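Local coordinates for protein ACDH-11, isoform b (Caenorhabditis elegans, PDB 4Y9J) that belongs to the acyl-CoA dehydrogenase family of flavoproteins and holds flavin-adenine dinucleotide in a four-chain assembly, at residues I238-S241 and D242-L246. Sequence-based numbering, arbitrary orientation.
Sequences IVDS and DGNAL
With its CG set between the backbone N and the carbonyl carbon (chi1 66°), D240 folds its carboxylate back over the chain that follows, where it meets the backbone N-H groups of D242 and N244. OD1 accepts from both: D242 N lies 2.8 Å from D240 OD1 in a rather bent bond, whereas N244 N makes a straighter one at 3.1 Å to the same oxygen. The two donors grip OD1 from opposite faces, each lying above the carboxylate plane, and the oxygen ties turn residue D242 to the start of the return strand at N244. V239 is turned differently: its CG1 stands anti to the backbone N (chi1 180°) and rests against G243, 3.6 Å from G243 CA.

The arrangement illustrates an Asx turn, made by D240 OD1 and D242 N, laid over a type I beta turn from D240 to G243, which G243 N closes by donating to D240 O at 2.9 Å. With D240 N donating to N244 O at 2.8 Å, this is a 3:5 beta hairpin with a G1 beta bulge at G243. There, at a phi of 91°, a CB would jam against the carbonyl O of D242, which calls for glycine. N244 O also receives a CA-H...O contact from V239 CA. Farther from the turn, a water links I238 O with L246 N.

The bend lies at the surface of the acyl-CoA dehydrogenase middle domain, following strand 231-238. V239 packs on Y206 and V208, and N244 and A245 form an antiparallel ladder with a strand of a second subunit, extending the sheet across the interface. The carboxylates of D240 and D242 approach to 4.1 Å between D240 OD1 and D242 OD2, a like-charge proximity that the N-H donors to D240 OD1 may partly offset.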
# COMPACT_ATOMS: atom_id res chain seq x y z
N ILE B 238 23.97 2.43 -35.67
CA ILE B 238 25.28 2.97 -35.56
C ILE B 238 25.25 4.28 -36.31
O ILE B 238 24.63 4.37 -37.38
CB ILE B 238 26.34 1.99 -36.12
CG1 ILE B 238 26.47 0.83 -35.10
CG2 ILE B 238 27.64 2.74 -36.36
CD1 ILE B 238 27.66 -0.08 -35.35
N VAL B 239 25.84 5.30 -35.71
CA VAL B 239 25.93 6.63 -36.29
C VAL B 239 27.26 6.75 -37.04
O VAL B 239 28.31 6.50 -36.47
CB VAL B 239 25.91 7.71 -35.18
CG1 VAL B 239 26.01 9.10 -35.78
CG2 VAL B 239 24.68 7.57 -34.29
N ASP B 240 27.22 7.14 -38.32
CA ASP B 240 28.44 7.26 -39.10
C ASP B 240 29.19 8.58 -38.79
O ASP B 240 28.72 9.40 -38.01
CB ASP B 240 28.13 7.09 -40.59
CG ASP B 240 27.28 8.19 -41.14
OD1 ASP B 240 27.38 9.34 -40.69
OD2 ASP B 240 26.50 7.91 -42.03
N SER B 241 30.35 8.78 -39.40
CA SER B 241 31.17 9.98 -39.15
C SER B 241 30.52 11.29 -39.67
O SER B 241 31.04 12.37 -39.43
CB SER B 241 32.53 9.79 -39.82
OG SER B 241 32.32 9.67 -41.22
N ASP B 242 29.41 11.22 -40.38
CA ASP B 242 28.67 12.43 -40.78
C ASP B 242 27.53 12.73 -39.81
O ASP B 242 26.83 13.72 -39.96
CB ASP B 242 28.08 12.26 -42.16
CG ASP B 242 29.14 12.18 -43.23
OD1 ASP B 242 29.96 13.11 -43.38
OD2 ASP B 242 29.11 11.18 -43.97
N GLY B 243 27.29 11.83 -38.86
CA GLY B 243 26.25 12.04 -37.88
C GLY B 243 24.91 11.48 -38.29
O GLY B 243 23.88 11.86 -37.70
N ASN B 244 24.92 10.58 -39.29
CA ASN B 244 23.71 9.98 -39.85
C ASN B 244 23.62 8.49 -39.47
O ASN B 244 24.60 7.89 -39.06
CB ASN B 244 23.67 10.12 -41.39
CG ASN B 244 23.67 11.58 -41.87
OD1 ASN B 244 23.10 12.48 -41.26
ND2 ASN B 244 24.29 11.80 -43.00
N ALA B 245 22.44 7.92 -39.67
CA ALA B 245 22.21 6.52 -39.44
C ALA B 245 21.29 5.97 -40.56
O ALA B 245 20.71 6.76 -41.31
CB ALA B 245 21.59 6.32 -38.06
N LEU B 246 21.19 4.66 -40.69
CA LEU B 246 20.31 4.04 -41.70
C LEU B 246 18.95 3.72 -41.09
O LEU B 246 18.89 3.11 -40.02
CB LEU B 246 20.91 2.73 -42.20
CG LEU B 246 21.47 2.53 -43.61
CD1 LEU B 246 22.95 2.86 -43.71
CD2 LEU B 246 21.21 1.08 -44.03
O HOH W 1 22.40 2.97 -38.74